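Di-haem cytochrome c peroxidase family protein (Burkholderia thailandensis E264, PDB 6NX0) carries two covalently bound c-type hemes and probably acts as a cytochrome c peroxidase, reducing hydrogen peroxide. Local coordinates at residues V166-R171 against R313-L318; R271-V276 against G371-A376; L292-D297 against L307-S312. All blocks are in the same frame, centred on the assembly; numbering follows the deposited sequence. Where two conformers were deposited one is given.

Interaction 1 (V166-R171 against R313-L318); sequences VRYVPR and RPERSL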
loop_
_atom_site.group_PDB
_atom_site.type_symbol
_atom_site.label_atom_id
_atom_site.label_comp_id
_atom_site.label_asym_id
_atom_site.label_seq_id
_atom_site.Cartn_x
_atom_site.Cartn_y
_atom_site.Cartn_z
ATOM N N VAL A 166 -0.065 -4.485 -7.321
ATOM C CA VAL A 166 -0.197 -3.038 -7.440
ATOM C C VAL A 166 -0.836 -2.634 -8.761
ATOM O O VAL A 166 -1.382 -1.533 -8.863
ATOM C CB VAL A 166 1.192 -2.369 -7.252
ATOM C CG1 VAL A 166 2.081 -2.534 -8.493
ATOM C CG2 VAL A 166 1.050 -0.870 -6.871
ATOM N N ARG A 167 -0.791 -3.492 -9.783
ATOM C CA ARG A 167 -1.404 -3.168 -11.065
ATOM C C ARG A 167 -2.913 -2.993 -10.969
ATOM O O ARG A 167 -3.522 -2.424 -11.889
ATOM C CB ARG A 167 -1.056 -4.245 -12.098
ATOM C CG ARG A 167 -1.746 -5.587 -11.899
ATOM C CD ARG A 167 -1.293 -6.568 -12.992
ATOM N NE ARG A 167 -2.052 -7.807 -12.971
ATOM C CZ ARG A 167 -1.903 -8.790 -13.853
ATOM N NH1 ARG A 167 -1.011 -8.663 -14.814
ATOM N NH2 ARG A 167 -2.646 -9.903 -13.777
ATOM N N TYR A 168 -3.533 -3.425 -9.882
ATOM C CA TYR A 168 -4.968 -3.273 -9.706
ATOM C C TYR A 168 -5.356 -1.989 -8.975
ATOM O O TYR A 168 -6.547 -1.744 -8.810
ATOM C CB TYR A 168 -5.541 -4.477 -8.952
ATOM C CG TYR A 168 -5.391 -5.769 -9.714
ATOM C CD1 TYR A 168 -6.249 -6.092 -10.747
ATOM C CD2 TYR A 168 -4.362 -6.656 -9.418
ATOM C CE1 TYR A 168 -6.081 -7.258 -11.471
ATOM C CE2 TYR A 168 -4.204 -7.824 -10.135
ATOM C CZ TYR A 168 -5.068 -8.114 -11.150
ATOM O OH TYR A 168 -4.933 -9.255 -11.900
ATOM N N VAL A 169 -4.401 -1.175 -8.539
ATOM C CA VAL A 169 -4.738 0.116 -7.935
ATOM C C VAL A 169 -5.233 1.038 -9.047
ATOM O O VAL A 169 -4.451 1.401 -9.925
ATOM C CB VAL A 169 -3.546 0.742 -7.198
ATOM C CG1 VAL A 169 -3.995 2.085 -6.604
ATOM C CG2 VAL A 169 -2.989 -0.205 -6.113
ATOM N N PRO A 170 -6.498 1.447 -9.038
ATOM C CA PRO A 170 -7.015 2.265 -10.139
ATOM C C PRO A 170 -6.556 3.715 -10.026
ATOM O O PRO A 170 -6.027 4.167 -9.010
ATOM C CB PRO A 170 -8.526 2.143 -9.986
ATOM C CG PRO A 170 -8.753 1.859 -8.557
ATOM C CD PRO A 170 -7.540 1.128 -8.050
ATOM N N ARG A 171 -6.735 4.437 -11.126
ATOM C CA ARG A 171 -6.560 5.879 -11.071
ATOM C C ARG A 171 -7.529 6.469 -10.044
ATOM O O ARG A 171 -8.556 5.880 -9.703
ATOM C CB ARG A 171 -6.779 6.504 -12.458
ATOM C CG ARG A 171 -5.625 6.263 -13.457
ATOM C CD ARG A 171 -5.823 7.019 -14.826
ATOM N NE ARG A 171 -6.394 8.352 -14.595
ATOM C CZ ARG A 171 -7.507 8.831 -15.154
ATOM N NH1 ARG A 171 -8.174 8.138 -16.075
ATOM N NH2 ARG A 171 -7.942 10.041 -14.809
ATOM N N ARG A 313 -12.336 -16.961 -9.454
ATOM C CA ARG A 313 -11.476 -15.913 -10.004
ATOM C C ARG A 313 -10.774 -15.178 -8.867
ATOM O O ARG A 313 -11.371 -14.297 -8.229
ATOM C CB ARG A 313 -12.278 -14.937 -10.864
ATOM C CG ARG A 313 -12.827 -15.582 -12.131
ATOM N N PRO A 314 -9.521 -15.510 -8.571
ATOM C CA PRO A 314 -8.825 -14.865 -7.446
ATOM C C PRO A 314 -8.784 -13.341 -7.478
ATOM O O PRO A 314 -8.689 -12.726 -6.404
ATOM C CB PRO A 314 -7.416 -15.470 -7.556
ATOM C CG PRO A 314 -7.313 -15.935 -8.983
ATOM C CD PRO A 314 -8.658 -16.515 -9.208
ATOM N N GLU A 315 -8.833 -12.691 -8.649
ATOM C CA GLU A 315 -8.716 -11.232 -8.639
ATOM C C GLU A 315 -9.939 -10.539 -8.082
ATOM O O GLU A 315 -9.892 -9.325 -7.891
ATOM C CB GLU A 315 -8.451 -10.630 -10.019
ATOM C CG GLU A 315 -7.861 -11.570 -11.014
ATOM C CD GLU A 315 -8.924 -12.432 -11.649
ATOM O OE1 GLU A 315 -9.867 -11.851 -12.231
ATOM O OE2 GLU A 315 -8.832 -13.679 -11.533
ATOM N N ARG A 316 -11.036 -11.254 -7.829
ATOM C CA ARG A 316 -12.119 -10.652 -7.071
ATOM C C ARG A 316 -11.830 -10.640 -5.572
ATOM O O ARG A 316 -12.690 -10.230 -4.793
ATOM C CB ARG A 316 -13.441 -11.374 -7.372
ATOM C CG ARG A 316 -13.988 -11.122 -8.799
ATOM C CD ARG A 316 -15.445 -11.614 -8.982
ATOM N NE ARG A 316 -16.109 -11.082 -10.184
ATOM C CZ ARG A 316 -16.414 -9.801 -10.374
ATOM N NH1 ARG A 316 -16.102 -8.901 -9.458
ATOM N NH2 ARG A 316 -17.024 -9.409 -11.490
ATOM N N SER A 317 -10.636 -11.070 -5.147
ATOM C CA SER A 317 -10.254 -11.043 -3.734
ATOM C C SER A 317 -8.918 -10.326 -3.633
ATOM O O SER A 317 -7.862 -10.949 -3.512
ATOM C CB SER A 317 -10.186 -12.421 -3.135
ATOM O OG SER A 317 -11.476 -13.018 -3.099
ATOM N N LEU A 318 -8.981 -8.997 -3.655
ATOM C CA LEU A 318 -7.784 -8.190 -3.474
ATOM C C LEU A 318 -7.669 -7.651 -2.057
ATOM O O LEU A 318 -6.633 -7.068 -1.711
ATOM C CB LEU A 318 -7.756 -7.041 -4.494
ATOM C CG LEU A 318 -7.725 -7.500 -5.964
ATOM C CD1 LEU A 318 -7.832 -6.338 -6.924
ATOM C CD2 LEU A 318 -6.477 -8.324 -6.252
#
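Y168 and L318 set their first torsions alike: in both, CG stands beside the backbone N and anti to the carbonyl carbon, with chi1 at -64° in the tyrosine and -61° in the leucine. Since each CB also points toward the opposite segment, the two side chains meet, crossing at about a right angle. The leucine delivers its CD1 branch to the root of the tyrosine, 3.6 Å from CD1 of L318 to CB of Y168. CD1 of L318 is also 3.8 Å from CG of Y168, approaching the ring obliquely, whereas CD2 of L318 stays at 4.2 Å from CD2 of Y168. At the far end of the ring, E315 bends at chi2, which carries its carboxylate away while its chain still brushes the phenol: CG of E315 lies 3.8 Å from OH of Y168.

No hydrogen bond crosses between the segments. The phenol is instead held from within its own segment by R167. CG of R167 lies over one ring face, 3.7 Å above the plane and offset toward the rim, and the extended chain carries the guanidinium past the ring edge to the hydroxyl, where NH2 of R167 donates to OH of Y168 at 3.0 Å with an N-H...O angle of 151°. R167 is itself anchored by a salt bridge from NH1 to D263, and F95 meets the Y168 ring edge-to-face.

The example shows how loops of two cytochrome c-like regions of a diheme peroxidase can be joined through one aromatic side chain; V166 touches a heme. The join across the segments is apolar, while the hydroxyl of this buried tyrosine receives a bond from a cationic donor, which would probably polarise the phenol and help hold the ring in place against L318.

Interaction 2 (R271-V276 against G371-A376); sequences RYDAYV and GLRNVA. With HEC (heme c), chain C.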
loop_
_atom_site.group_PDB
_atom_site.type_symbol
_atom_site.label_atom_id
_atom_site.label_comp_id
_atom_site.label_asym_id
_atom_site.label_seq_id
_atom_site.Cartn_x
_atom_site.Cartn_y
_atom_site.Cartn_z
ATOM N N ARG A 271 -2.447 -20.188 -0.537
ATOM C CA ARG A 271 -3.379 -21.252 -0.154
ATOM C C ARG A 271 -4.823 -20.765 -0.201
ATOM O O ARG A 271 -5.718 -21.541 -0.548
ATOM C CB ARG A 271 -3.011 -21.820 1.217
ATOM C CG ARG A 271 -1.781 -22.735 1.125
ATOM C CD ARG A 271 -1.390 -23.402 2.462
ATOM N NE ARG A 271 -2.535 -24.037 3.117
ATOM C CZ ARG A 271 -3.188 -23.547 4.173
ATOM N NH1 ARG A 271 -2.812 -22.423 4.775
ATOM N NH2 ARG A 271 -4.228 -24.207 4.647
ATOM N N TYR A 272 -5.073 -19.479 0.083
ATOM C CA TYR A 272 -6.410 -18.944 -0.130
ATOM C C TYR A 272 -6.814 -19.055 -1.601
ATOM O O TYR A 272 -7.966 -19.404 -1.908
ATOM C CB TYR A 272 -6.480 -17.497 0.365
ATOM C CG TYR A 272 -7.795 -16.836 0.027
ATOM C CD1 TYR A 272 -8.906 -17.032 0.831
ATOM C CD2 TYR A 272 -7.920 -16.028 -1.096
ATOM C CE1 TYR A 272 -10.128 -16.421 0.524
ATOM C CE2 TYR A 272 -9.131 -15.431 -1.421
ATOM C CZ TYR A 272 -10.229 -15.633 -0.599
ATOM O OH TYR A 272 -11.446 -15.042 -0.891
ATOM N N ASP A 273 -5.887 -18.773 -2.524
ATOM C CA ASP A 273 -6.194 -18.896 -3.953
ATOM C C ASP A 273 -6.465 -20.346 -4.340
ATOM O O ASP A 273 -7.318 -20.620 -5.190
ATOM C CB ASP A 273 -5.060 -18.317 -4.791
ATOM C CG ASP A 273 -4.895 -16.833 -4.577
ATOM O OD1 ASP A 273 -5.914 -16.104 -4.711
ATOM O OD2 ASP A 273 -3.766 -16.407 -4.248
ATOM N N ALA A 274 -5.767 -21.292 -3.717
ATOM C CA ALA A 274 -6.041 -22.698 -4.002
ATOM C C ALA A 274 -7.399 -23.114 -3.459
ATOM O O ALA A 274 -8.052 -24.002 -4.025
ATOM C CB ALA A 274 -4.935 -23.567 -3.414
ATOM N N TYR A 275 -7.833 -22.496 -2.361
ATOM C CA TYR A 275 -9.164 -22.730 -1.816
ATOM C C TYR A 275 -10.246 -22.143 -2.720
ATOM O O TYR A 275 -11.318 -22.738 -2.875
ATOM C CB TYR A 275 -9.244 -22.142 -0.409
ATOM C CG TYR A 275 -10.637 -21.839 0.077
ATOM C CD1 TYR A 275 -11.438 -22.838 0.613
ATOM C CD2 TYR A 275 -11.150 -20.547 0.012
ATOM C CE1 TYR A 275 -12.719 -22.563 1.064
ATOM C CE2 TYR A 275 -12.430 -20.264 0.465
ATOM C CZ TYR A 275 -13.205 -21.277 0.990
ATOM O OH TYR A 275 -14.479 -21.001 1.442
ATOM N N VAL A 276 -9.978 -20.978 -3.328
ATOM C CA VAL A 276 -10.948 -20.344 -4.222
ATOM C C VAL A 276 -11.044 -21.100 -5.539
ATOM O O VAL A 276 -12.136 -21.273 -6.089
ATOM C CB VAL A 276 -10.569 -18.867 -4.452
ATOM C CG1 VAL A 276 -11.391 -18.252 -5.596
ATOM C CG2 VAL A 276 -10.772 -18.084 -3.195
ATOM N N GLY A 371 -4.341 -3.643 0.512
ATOM C CA GLY A 371 -4.614 -5.053 0.337
ATOM C C GLY A 371 -3.774 -5.846 1.313
ATOM O O GLY A 371 -2.712 -5.403 1.729
ATOM N N LEU A 372 -4.276 -7.021 1.694
ATOM C CA LEU A 372 -3.688 -7.848 2.743
ATOM C C LEU A 372 -2.947 -9.071 2.212
ATOM O O LEU A 372 -2.468 -9.883 3.017
ATOM C CB LEU A 372 -4.784 -8.283 3.737
ATOM C CG LEU A 372 -5.505 -7.111 4.419
ATOM C CD1 LEU A 372 -6.522 -7.617 5.434
ATOM C CD2 LEU A 372 -4.508 -6.190 5.091
ATOM N N ARG A 373 -2.846 -9.248 0.896
ATOM C CA ARG A 373 -2.056 -10.368 0.395
ATOM C C ARG A 373 -0.605 -10.189 0.819
ATOM O O ARG A 373 -0.049 -9.094 0.746
ATOM C CB ARG A 373 -2.169 -10.486 -1.120
ATOM C CG ARG A 373 -3.575 -10.952 -1.530
ATOM C CD ARG A 373 -3.833 -10.857 -2.998
ATOM N NE ARG A 373 -5.051 -11.574 -3.406
ATOM C CZ ARG A 373 -5.099 -12.872 -3.667
ATOM N NH1 ARG A 373 -4.013 -13.625 -3.514
ATOM N NH2 ARG A 373 -6.242 -13.433 -4.039
ATOM N N ASN A 374 -0.011 -11.288 1.282
ATOM C CA ASN A 374 1.356 -11.365 1.804
ATOM C C ASN A 374 1.577 -10.533 3.053
ATOM O O ASN A 374 2.731 -10.299 3.440
ATOM C CB ASN A 374 2.378 -11.023 0.727
ATOM C CG ASN A 374 2.323 -12.012 -0.388
ATOM O OD1 ASN A 374 2.677 -13.189 -0.184
ATOM N ND2 ASN A 374 1.862 -11.583 -1.552
ATOM N N VAL A 375 0.505 -10.150 3.754
ATOM C CA VAL A 375 0.676 -9.330 4.960
ATOM C C VAL A 375 1.511 -10.047 6.008
ATOM O O VAL A 375 2.279 -9.414 6.742
ATOM C CB VAL A 375 -0.705 -8.894 5.504
ATOM C CG1 VAL A 375 -1.495 -10.075 6.046
ATOM C CG2 VAL A 375 -0.548 -7.764 6.552
ATOM N N ALA A 376 1.425 -11.383 6.071
ATOM C CA ALA A 376 2.037 -12.102 7.182
ATOM C C ALA A 376 3.560 -12.218 7.088
ATOM O O ALA A 376 4.175 -12.747 8.021
ATOM C CB ALA A 376 1.418 -13.498 7.275
HETATM FE FE HEC C . -7.752 -2.955 8.122
HETATM C CHA HEC C . -4.624 -1.669 7.564
HETATM C CHB HEC C . -6.368 -5.973 8.996
HETATM C CHC HEC C . -10.784 -4.036 9.309
HETATM C CHD HEC C . -9.216 -0.117 6.919
HETATM N NA HEC C . -5.865 -3.695 8.199
HETATM C C1A HEC C . -4.718 -2.992 7.877
HETATM C C2A HEC C . -3.601 -3.850 8.173
HETATM C C3A HEC C . -4.085 -5.062 8.467
HETATM C C4A HEC C . -5.525 -4.991 8.497
HETATM C CMA HEC C . -3.300 -6.284 8.936
HETATM C CAA HEC C . -2.118 -3.490 7.924
HETATM C CBA HEC C . -1.691 -3.863 6.514
HETATM C CGA HEC C . -0.294 -3.439 6.130
HETATM O O1A HEC C . 0.005 -3.592 4.906
HETATM O O2A HEC C . 0.397 -2.714 6.899
HETATM N NB HEC C . -8.457 -4.654 8.951
HETATM C C1B HEC C . -7.714 -5.817 9.175
HETATM C C2B HEC C . -8.593 -6.809 9.765
HETATM C C3B HEC C . -9.801 -6.272 9.924
HETATM C C4B HEC C . -9.744 -4.926 9.370
HETATM C CMB HEC C . -8.158 -8.263 10.084
HETATM C CAB HEC C . -11.052 -6.868 10.619
HETATM C CBB HEC C . -10.741 -7.204 12.095
HETATM N NC HEC C . -9.645 -2.258 8.049
HETATM C C1C HEC C . -10.742 -2.830 8.665
HETATM C C2C HEC C . -11.862 -1.957 8.450
HETATM C C3C HEC C . -11.457 -0.920 7.705
HETATM C C4C HEC C . -10.040 -1.066 7.467
HETATM C CMC HEC C . -13.279 -2.319 8.947
HETATM C CAC HEC C . -12.342 0.131 7.015
HETATM C CBC HEC C . -13.071 0.941 8.108
HETATM N ND HEC C . -7.038 -1.244 7.331
HETATM C C1D HEC C . -7.846 -0.182 6.911
HETATM C C2D HEC C . -6.996 0.941 6.641
HETATM C C3D HEC C . -5.609 0.512 6.921
HETATM C C4D HEC C . -5.697 -0.874 7.296
HETATM C CMD HEC C . -7.409 2.330 6.165
HETATM C CAD HEC C . -4.342 1.371 6.820
HETATM C CBD HEC C . -4.185 2.128 8.125
HETATM C CGD HEC C . -2.795 2.694 8.264
HETATM O O1D HEC C . -1.907 2.323 7.457
HETATM O O2D HEC C . -2.545 3.381 9.298
#
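D273 and R373 face each other from opposite directions and form an end-on bidentate salt bridge, which ties helix 271-276 to the type II beta turn L372-V375 beside a c-type heme. The two flat groups are nearly coplanar, their planes only 3° apart. NH2 of R373 donates to OD1 of D273 at 2.8 Å, and NH1 of R373 to OD2 of D273 at 2.9 Å. Both bonds are almost straight, at 166° and 168°, and both use the syn lone pairs of the carboxylate. The arginine chain, extended from CG to NE, spans the gap from a CB that does not itself point at the helix.

The charges of both buried residues are thus paired, and further partners help to hold the two groups in this orientation: NE of R373 binds the carbonyl of S317, Y165 makes a cation-pi contact with R373, and OD2 of D273 also accepts from S270. Y272 turns its ring edge toward NH2 of R373, while its hydroxyl bonds to S317.

L372 and V375 meet the heme instead. V375 CG2 lies 3.9 Å from the heme methyl CMA, and L372 CD2 rests 3.6 Å from heme atom C3A.

Interaction 3 (L292-D297 against L307-S312); sequences LFRNPD and LSDTAS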
loop_
_atom_site.group_PDB
_atom_site.type_symbol
_atom_site.label_atom_id
_atom_site.label_comp_id
_atom_site.label_asym_id
_atom_site.label_seq_id
_atom_site.Cartn_x
_atom_site.Cartn_y
_atom_site.Cartn_z
ATOM N N LEU A 292 -15.095 -14.958 10.548
ATOM C CA LEU A 292 -15.000 -13.742 11.358
ATOM C C LEU A 292 -14.714 -12.526 10.486
ATOM O O LEU A 292 -15.227 -11.429 10.739
ATOM C CB LEU A 292 -13.898 -13.899 12.401
ATOM C CG LEU A 292 -14.274 -14.831 13.546
ATOM C CD1 LEU A 292 -13.012 -15.351 14.197
ATOM C CD2 LEU A 292 -15.126 -14.106 14.580
ATOM N N PHE A 293 -13.846 -12.708 9.495
ATOM C CA PHE A 293 -13.445 -11.649 8.575
ATOM C C PHE A 293 -14.632 -11.059 7.844
ATOM O O PHE A 293 -14.641 -9.854 7.555
ATOM C CB PHE A 293 -12.425 -12.229 7.588
ATOM C CG PHE A 293 -11.651 -11.198 6.805
ATOM C CD1 PHE A 293 -12.091 -10.734 5.588
ATOM C CD2 PHE A 293 -10.445 -10.733 7.302
ATOM C CE1 PHE A 293 -11.357 -9.782 4.893
ATOM C CE2 PHE A 293 -9.705 -9.805 6.615
ATOM C CZ PHE A 293 -10.145 -9.334 5.410
ATOM N N ARG A 294 -15.639 -11.889 7.548
ATOM C CA ARG A 294 -16.826 -11.503 6.799
ATOM C C ARG A 294 -18.044 -11.300 7.687
ATOM O O ARG A 294 -19.151 -11.116 7.162
ATOM C CB ARG A 294 -17.149 -12.560 5.745
ATOM C CG ARG A 294 -16.113 -12.685 4.679
ATOM C CD ARG A 294 -16.680 -13.372 3.449
ATOM N NE ARG A 294 -16.775 -14.802 3.656
ATOM C CZ ARG A 294 -16.867 -15.674 2.661
ATOM N NH1 ARG A 294 -16.939 -16.983 2.915
ATOM N NH2 ARG A 294 -16.883 -15.223 1.414
ATOM N N ASN A 295 -17.877 -11.363 9.003
ATOM C CA ASN A 295 -18.986 -11.257 9.942
ATOM C C ASN A 295 -19.142 -9.790 10.325
ATOM O O ASN A 295 -18.243 -9.231 10.982
ATOM C CB ASN A 295 -18.723 -12.124 11.163
ATOM C CG ASN A 295 -19.860 -12.099 12.190
ATOM O OD1 ASN A 295 -20.655 -11.164 12.260
ATOM N ND2 ASN A 295 -19.896 -13.127 13.035
ATOM N N PRO A 296 -20.238 -9.126 9.949
ATOM C CA PRO A 296 -20.346 -7.683 10.215
ATOM C C PRO A 296 -20.448 -7.340 11.684
ATOM O O PRO A 296 -20.292 -6.171 12.057
ATOM C CB PRO A 296 -21.621 -7.286 9.464
ATOM C CG PRO A 296 -22.423 -8.556 9.399
ATOM C CD PRO A 296 -21.420 -9.661 9.248
ATOM N N ASP A 297 -20.725 -8.317 12.542
ATOM C CA ASP A 297 -20.864 -8.083 13.964
ATOM C C ASP A 297 -19.628 -8.469 14.768
ATOM O O ASP A 297 -19.578 -8.194 15.969
ATOM C CB ASP A 297 -22.085 -8.855 14.477
ATOM C CG ASP A 297 -23.384 -8.374 13.842
ATOM O OD1 ASP A 297 -23.477 -7.175 13.505
ATOM O OD2 ASP A 297 -24.297 -9.204 13.651
ATOM N N LEU A 307 -13.582 -8.904 -0.471
ATOM C CA LEU A 307 -13.258 -10.185 -1.072
ATOM C C LEU A 307 -14.532 -10.815 -1.606
ATOM O O LEU A 307 -15.642 -10.499 -1.171
ATOM C CB LEU A 307 -12.589 -11.143 -0.080
ATOM C CG LEU A 307 -13.433 -11.812 1.012
ATOM C CD1 LEU A 307 -12.587 -12.787 1.815
ATOM C CD2 LEU A 307 -14.092 -10.805 1.962
ATOM N N SER A 308 -14.332 -11.711 -2.564
ATOM C CA SER A 308 -15.405 -12.490 -3.178
ATOM C C SER A 308 -14.783 -13.786 -3.668
ATOM O O SER A 308 -14.067 -13.777 -4.678
ATOM C CB SER A 308 -16.044 -11.746 -4.340
ATOM O OG SER A 308 -17.045 -12.562 -4.933
ATOM N N ASP A 309 -15.037 -14.886 -2.964
ATOM C CA ASP A 309 -14.616 -16.204 -3.451
ATOM C C ASP A 309 -15.673 -16.748 -4.416
ATOM O O ASP A 309 -16.435 -17.665 -4.114
ATOM C CB ASP A 309 -14.360 -17.162 -2.289
ATOM C CG ASP A 309 -15.401 -17.059 -1.193
ATOM O OD1 ASP A 309 -16.241 -16.141 -1.269
ATOM O OD2 ASP A 309 -15.372 -17.890 -0.250
ATOM N N THR A 310 -15.706 -16.155 -5.613
ATOM C CA THR A 310 -16.668 -16.543 -6.636
ATOM C C THR A 310 -15.991 -16.631 -7.997
ATOM O O THR A 310 -14.896 -16.099 -8.212
ATOM C CB THR A 310 -17.832 -15.558 -6.730
ATOM O OG1 THR A 310 -17.318 -14.254 -7.038
ATOM C CG2 THR A 310 -18.617 -15.532 -5.410
ATOM N N ALA A 311 -16.688 -17.301 -8.924
ATOM C CA ALA A 311 -16.208 -17.563 -10.286
ATOM C C ALA A 311 -14.838 -18.244 -10.294
ATOM O O ALA A 311 -14.184 -18.314 -11.336
ATOM C CB ALA A 311 -16.169 -16.273 -11.124
ATOM N N SER A 312 -14.402 -18.782 -9.150
ATOM C CA SER A 312 -13.034 -19.264 -9.002
ATOM C C SER A 312 -12.056 -18.260 -9.603
ATOM O O SER A 312 -11.059 -18.660 -10.216
ATOM C CB SER A 312 -12.850 -20.634 -9.671
ATOM O OG SER A 312 -13.955 -21.488 -9.438
HETATM O O HOH W 1 -17.526 -12.635 0.393
#
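R294 and D309 supply the charged part of this contact, a salt bridge in which NH2 of R294 donates to OD1 of D309 at 2.9 Å. The bond is bent, at 140°, and reaches the carboxylate on its syn side but 32° out of its plane; the guanidinium and carboxylate planes are turned 57° apart, so a single nitrogen does the gripping. The same NH2 of R294 donates to a water, also at 2.9 Å, and that water bonds on to the carbonyl O of L307.

The apolar contacts centre on L307. With L307 CG placed between the backbone N and the carbonyl carbon, its CD2 comes 3.9 Å from CG of R294 and 4.1 Å from CE1 of F293, touching the phenyl ring at its edge. Here the CXXCH heme-binding motif C301-H305 enters, lying in the chain between the two segments: F293 ends helix 284-293 and packs on C301, one of the two cysteines that hold the second heme covalently, and H305, an axial ligand of its iron.

Within the segments, N295 OD1 accepts from the backbone N of D297, an Asx turn, while S308 OG and T310 OG1 share a hydrogen bond of 2.7 Å.

From the N terminus, residues 166-171 come first, and their pairing with 313-318 in interaction 1 closes a long loop. Helix 271-276 follows inside that loop, but its partner 371-376 lies beyond it, so interactions 1 and 2 cross. Interaction 3 is a short closure around the second heme-attachment site and nests within both larger loops. All three come together at S317: its carbonyl and hydroxyl reach the residues of interaction 2, and its OG probably also accepts from the backbone N of S308 in interaction 3. Together the contacts tie the loop beside the first heme and helix 271-276 to the region of the second heme.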